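Local atomic coordinates of fructose-bisphosphate aldolase (Plasmodium falciparum, PDB entry 4TR9), a protein that is a class I fructose-bisphosphate aldolase, an enzyme built on the TIM-barrel fold. Residues R180-C185 with N227-E232; A314-T319 with A328-V333. One frame throughout, in Å; residues are numbered along the deposited sequence.

Interaction 1: R180-C185 with N227-E232; sequences RYASIC and NGVLLE
With CG1 of V229 anti to the backbone N (chi1 159°), the other methyl, CG2, is turned to the helix 168-187 and meets two successive residues there. CG2 of V229 lies 3.5 Å from CB of A182 and 3.4 Å from the backbone N of S183, so one methyl sits against both a side chain and a backbone nitrogen. CB of S183 is 3.9 Å from the same CG2 of V229 and also faces the backbone O of N227 at 4.1 Å. The OG of S183, set between its own backbone N and carbonyl carbon, turns back into its helix and donates to the O of R180 (2.7 Å), with a C=O...donor angle of 123°. R180 bends at chi2 and chi3, which places OG of S183 in plane at the edge of its guanidinium; R180 and N227 cross at about a right angle, CD of R180 against the amide end, the guanidinium and amide planes nearly parallel (7°). A Schellman motif with G228 as C-prime ends helix 206-226 and releases the chain toward helix 168-187. NE of R180 forms a salt bridge to E173, and NH1 a hydrogen bond to S129, both of the second subunit. No hydrogen bond crosses between 180-185 and 227-232: apolar packing seats the loop between helix 206-226 and strand 235-236 against helix 168-187, while the buried hydroxyl is satisfied inside its helix and the arginine's charge is probably balanced by E173 across the subunit interface.

Interaction 2: A314-T319 with A328-V333; sequences ASVLNT and AKAREV
T319 and V333 meet where two consecutive helices, 310-320 and 327-346, fold back on each other as an antiparallel hairpin. The axes of segments 314-319 and 328-333 approach to 8.4 Å at 166° between their N-to-C directions, and V316 and A330 mark the register, their CA atoms 5.1 Å apart. That closeness fits the small side chain of A330, whose CB lies 3.7 Å from the backbone O of V316 and 4.0 Å from CG1 of V316. T319 has OG1 anti to the carbonyl carbon (chi1 -56°), which sends its two branches to different tasks. OG1 turns back along the helix and donates to the O of S315 at 2.9 Å, with a C=O...donor angle of 154°; the backbone N of T319 reaches that oxygen from the opposite face of the carbonyl plane. CG2 of T319, anti to the backbone N, projects toward helix 327-346 and lies 3.8 Å from CG of K329 and equally near CA of A330. V333 also divides its methyls: CG1 packs on CB of S315 (3.7 Å), whereas CG2 touches OG1 of T319 at 3.6 Å. Extended through its first two torsions, K329 lends T319 its methylene stem, and NZ makes a weak bond to N326. OG of S315 is hydrogen-bonded to E284, and V316 also rests on L68 of helix 59-70. Methyl and methylene contacts therefore join the two helices without a hydrogen bond between these segments, and the hydroxyls at the seam are turned to other acceptors, consistent with polar residues lining a largely apolar interface.

Interaction 1 and interaction 2 lie on opposite sides of the chain's centre, about 37 Å apart between centres and about 23 Å between nearest atoms, and share no helix or strand. All five touching residues of 180-185 with 227-232 are buried, and other subunits supply part of the surroundings; 314-319 with 328-333 is only partly buried, with an exposed lysine at its margin. The first pairs a helix with a loop leading to strand 235-236, the second two helices adjacent in sequence. Neither has a hydrogen bond across its segments. Their polar ends differ, however: the arginine of the first finds its partners on the second subunit, whereas the polar groups of the second bond within the same chain.

Interaction 1: R180-C185 with N227-E232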
loop_
_atom_site.group_PDB
_atom_site.type_symbol
_atom_site.label_atom_id
_atom_site.label_comp_id
_atom_site.label_asym_id
_atom_site.label_seq_id
_atom_site.Cartn_x
_atom_site.Cartn_y
_atom_site.Cartn_z
ATOM N N ARG A 180 6.831 14.006 1.911
ATOM C CA ARG A 180 6.961 15.073 0.923
ATOM C C ARG A 180 7.866 16.186 1.437
ATOM O O ARG A 180 8.748 16.661 0.722
ATOM C CB ARG A 180 5.586 15.639 0.562
ATOM C CG ARG A 180 4.664 14.645 -0.120
ATOM C CD ARG A 180 5.066 14.406 -1.566
ATOM N NE ARG A 180 4.751 15.547 -2.425
ATOM C CZ ARG A 180 5.651 16.401 -2.900
ATOM N NH1 ARG A 180 5.268 17.408 -3.673
ATOM N NH2 ARG A 180 6.935 16.247 -2.606
ATOM N N TYR A 181 7.640 16.590 2.682
ATOM C CA TYR A 181 8.412 17.653 3.313
ATOM C C TYR A 181 9.906 17.354 3.328
ATOM O O TYR A 181 10.724 18.221 3.025
ATOM C CB TYR A 181 7.911 17.885 4.741
ATOM C CG TYR A 181 9.004 18.125 5.761
ATOM C CD1 TYR A 181 9.583 19.380 5.911
ATOM C CD2 TYR A 181 9.446 17.097 6.588
ATOM C CE1 TYR A 181 10.577 19.601 6.847
ATOM C CE2 TYR A 181 10.441 17.309 7.523
ATOM C CZ TYR A 181 11.001 18.562 7.649
ATOM O OH TYR A 181 11.987 18.777 8.583
ATOM N N ALA A 182 10.253 16.121 3.681
ATOM C CA ALA A 182 11.649 15.742 3.841
ATOM C C ALA A 182 12.391 15.741 2.508
ATOM O O ALA A 182 13.561 16.114 2.443
ATOM C CB ALA A 182 11.749 14.380 4.508
ATOM N N SER A 183 11.706 15.330 1.445
ATOM C CA SER A 183 12.317 15.276 0.121
ATOM C C SER A 183 12.603 16.672 -0.422
ATOM O O SER A 183 13.646 16.910 -1.032
ATOM C CB SER A 183 11.418 14.509 -0.851
ATOM O OG SER A 183 10.180 15.174 -1.035
ATOM N N ILE A 184 11.668 17.590 -0.196
ATOM C CA ILE A 184 11.801 18.964 -0.665
ATOM C C ILE A 184 12.968 19.671 0.021
ATOM O O ILE A 184 13.727 20.401 -0.620
ATOM C CB ILE A 184 10.500 19.759 -0.429
ATOM C CG1 ILE A 184 9.337 19.104 -1.174
ATOM C CG2 ILE A 184 10.661 21.205 -0.872
ATOM C CD1 ILE A 184 7.996 19.751 -0.910
ATOM N N CYS A 185 13.115 19.438 1.321
ATOM C CA CYS A 185 14.202 20.039 2.089
ATOM C C CYS A 185 15.566 19.553 1.616
ATOM O O CYS A 185 16.486 20.351 1.428
ATOM C CB CYS A 185 14.034 19.740 3.579
ATOM S SG CYS A 185 12.644 20.593 4.348
ATOM N N ASN A 227 9.551 8.193 -1.381
ATOM C CA ASN A 227 9.831 9.514 -1.928
ATOM C C ASN A 227 11.333 9.720 -2.093
ATOM O O ASN A 227 11.779 10.758 -2.581
ATOM C CB ASN A 227 9.237 10.608 -1.039
ATOM C CG ASN A 227 7.720 10.620 -1.062
ATOM O OD1 ASN A 227 7.069 9.749 -0.484
ATOM N ND2 ASN A 227 7.148 11.620 -1.722
ATOM N N GLY A 228 12.106 8.724 -1.673
ATOM C CA GLY A 228 13.544 8.726 -1.871
ATOM C C GLY A 228 14.323 9.664 -0.971
ATOM O O GLY A 228 15.292 10.288 -1.404
ATOM N N VAL A 229 13.906 9.761 0.286
ATOM C CA VAL A 229 14.603 10.606 1.245
ATOM C C VAL A 229 15.846 9.915 1.789
ATOM O O VAL A 229 15.778 8.790 2.285
ATOM C CB VAL A 229 13.682 11.007 2.410
ATOM C CG1 VAL A 229 14.495 11.421 3.629
ATOM C CG2 VAL A 229 12.772 12.129 1.974
ATOM N N LEU A 230 16.982 10.595 1.678
ATOM C CA LEU A 230 18.243 10.081 2.192
ATOM C C LEU A 230 18.204 10.017 3.713
ATOM O O LEU A 230 18.180 11.048 4.385
ATOM C CB LEU A 230 19.407 10.955 1.725
ATOM C CG LEU A 230 20.816 10.422 1.985
ATOM C CD1 LEU A 230 21.084 9.195 1.127
ATOM C CD2 LEU A 230 21.855 11.500 1.725
ATOM N N LEU A 231 18.192 8.803 4.253
ATOM C CA LEU A 231 18.123 8.610 5.697
ATOM C C LEU A 231 19.384 9.122 6.384
ATOM O O LEU A 231 19.339 9.551 7.537
ATOM C CB LEU A 231 17.901 7.134 6.034
ATOM C CG LEU A 231 16.556 6.540 5.613
ATOM C CD1 LEU A 231 16.462 5.075 6.014
ATOM C CD2 LEU A 231 15.410 7.336 6.214
ATOM N N GLU A 232 20.505 9.080 5.669
ATOM C CA GLU A 232 21.775 9.556 6.206
ATOM C C GLU A 232 21.755 11.064 6.438
ATOM O O GLU A 232 22.491 11.583 7.277
ATOM C CB GLU A 232 22.928 9.191 5.266
ATOM C CG GLU A 232 23.206 7.699 5.145
ATOM C CD GLU A 232 22.345 7.018 4.098
ATOM O OE1 GLU A 232 21.184 7.437 3.906
ATOM O OE2 GLU A 232 22.835 6.061 3.462
#

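Interaction 2: A314-T319 with A328-V333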
loop_
_atom_site.group_PDB
_atom_site.type_symbol
_atom_site.label_atom_id
_atom_site.label_comp_id
_atom_site.label_asym_id
_atom_site.label_seq_id
_atom_site.Cartn_x
_atom_site.Cartn_y
_atom_site.Cartn_z
ATOM N N ALA A 314 11.644 26.091 30.427
ATOM C CA ALA A 314 10.608 26.276 31.440
ATOM C C ALA A 314 11.123 27.032 32.664
ATOM O O ALA A 314 10.497 27.990 33.118
ATOM C CB ALA A 314 10.032 24.931 31.858
ATOM N N SER A 315 12.265 26.602 33.191
ATOM C CA SER A 315 12.841 27.233 34.373
ATOM C C SER A 315 13.546 28.540 34.026
ATOM O O SER A 315 13.694 29.418 34.876
ATOM C CB SER A 315 13.817 26.280 35.066
ATOM O OG SER A 315 13.142 25.153 35.594
ATOM N N VAL A 316 13.981 28.662 32.777
ATOM C CA VAL A 316 14.656 29.869 32.314
ATOM C C VAL A 316 13.702 31.058 32.325
ATOM O O VAL A 316 14.039 32.136 32.815
ATOM C CB VAL A 316 15.229 29.687 30.897
ATOM C CG1 VAL A 316 15.837 30.987 30.398
ATOM C CG2 VAL A 316 16.261 28.573 30.886
ATOM N N LEU A 317 12.508 30.848 31.783
ATOM C CA LEU A 317 11.477 31.878 31.746
ATOM C C LEU A 317 11.069 32.317 33.149
ATOM O O LEU A 317 10.849 33.503 33.397
ATOM C CB LEU A 317 10.255 31.375 30.976
ATOM C CG LEU A 317 10.371 31.333 29.452
ATOM C CD1 LEU A 317 9.396 30.328 28.865
ATOM C CD2 LEU A 317 10.119 32.716 28.873
ATOM N N ASN A 318 10.972 31.357 34.063
ATOM C CA ASN A 318 10.600 31.648 35.443
ATOM C C ASN A 318 11.656 32.483 36.156
ATOM O O ASN A 318 11.336 33.307 37.013
ATOM C CB ASN A 318 10.358 30.352 36.218
ATOM C CG ASN A 318 9.156 29.583 35.707
ATOM O OD1 ASN A 318 8.158 30.173 35.293
ATOM N ND2 ASN A 318 9.246 28.259 35.735
ATOM N N THR A 319 12.916 32.264 35.799
ATOM C CA THR A 319 14.021 32.997 36.402
ATOM C C THR A 319 14.151 34.387 35.788
ATOM O O THR A 319 14.371 35.372 36.492
ATOM C CB THR A 319 15.352 32.239 36.238
ATOM O OG1 THR A 319 15.225 30.921 36.786
ATOM C CG2 THR A 319 16.479 32.970 36.949
ATOM N N ALA A 328 21.636 37.026 33.070
ATOM C CA ALA A 328 22.777 36.167 33.363
ATOM C C ALA A 328 22.383 35.060 34.335
ATOM O O ALA A 328 22.899 33.945 34.266
ATOM C CB ALA A 328 23.928 36.985 33.924
ATOM N N LYS A 329 21.460 35.381 35.234
ATOM C CA LYS A 329 20.958 34.416 36.203
ATOM C C LYS A 329 20.163 33.315 35.509
ATOM O O LYS A 329 20.254 32.145 35.876
ATOM C CB LYS A 329 20.092 35.119 37.249
ATOM C CG LYS A 329 19.699 34.248 38.430
ATOM C CD LYS A 329 18.774 35.002 39.375
ATOM C CE LYS A 329 19.392 36.321 39.819
ATOM N NZ LYS A 329 18.459 37.117 40.664
ATOM N N ALA A 330 19.385 33.700 34.502
ATOM C CA ALA A 330 18.569 32.750 33.756
ATOM C C ALA A 330 19.413 31.951 32.767
ATOM O O ALA A 330 19.103 30.799 32.464
ATOM C CB ALA A 330 17.445 33.475 33.029
ATOM N N ARG A 331 20.478 32.569 32.266
ATOM C CA ARG A 331 21.363 31.908 31.314
ATOM C C ARG A 331 22.115 30.752 31.962
ATOM O O ARG A 331 22.446 29.768 31.299
ATOM C CB ARG A 331 22.351 32.909 30.711
ATOM C CG ARG A 331 21.744 33.806 29.646
ATOM C CD ARG A 331 22.774 34.763 29.073
ATOM N NE ARG A 331 22.244 35.512 27.938
ATOM C CZ ARG A 331 22.931 36.426 27.260
ATOM N NH1 ARG A 331 22.368 37.058 26.239
ATOM N NH2 ARG A 331 24.180 36.709 27.603
ATOM N N GLU A 332 22.386 30.873 33.258
ATOM C CA GLU A 332 23.030 29.796 33.999
ATOM C C GLU A 332 22.047 28.646 34.201
ATOM O O GLU A 332 22.435 27.478 34.210
ATOM C CB GLU A 332 23.558 30.297 35.346
ATOM C CG GLU A 332 24.300 29.238 36.155
ATOM C CD GLU A 332 24.981 29.807 37.386
ATOM O OE1 GLU A 332 25.149 31.044 37.458
ATOM O OE2 GLU A 332 25.351 29.018 38.281
ATOM N N VAL A 333 20.771 28.989 34.360
ATOM C CA VAL A 333 19.718 27.987 34.481
ATOM C C VAL A 333 19.600 27.208 33.174
ATOM O O VAL A 333 19.360 26.000 33.176
ATOM C CB VAL A 333 18.360 28.629 34.833
ATOM C CG1 VAL A 333 17.278 27.566 34.952
ATOM C CG2 VAL A 333 18.471 29.424 36.124
#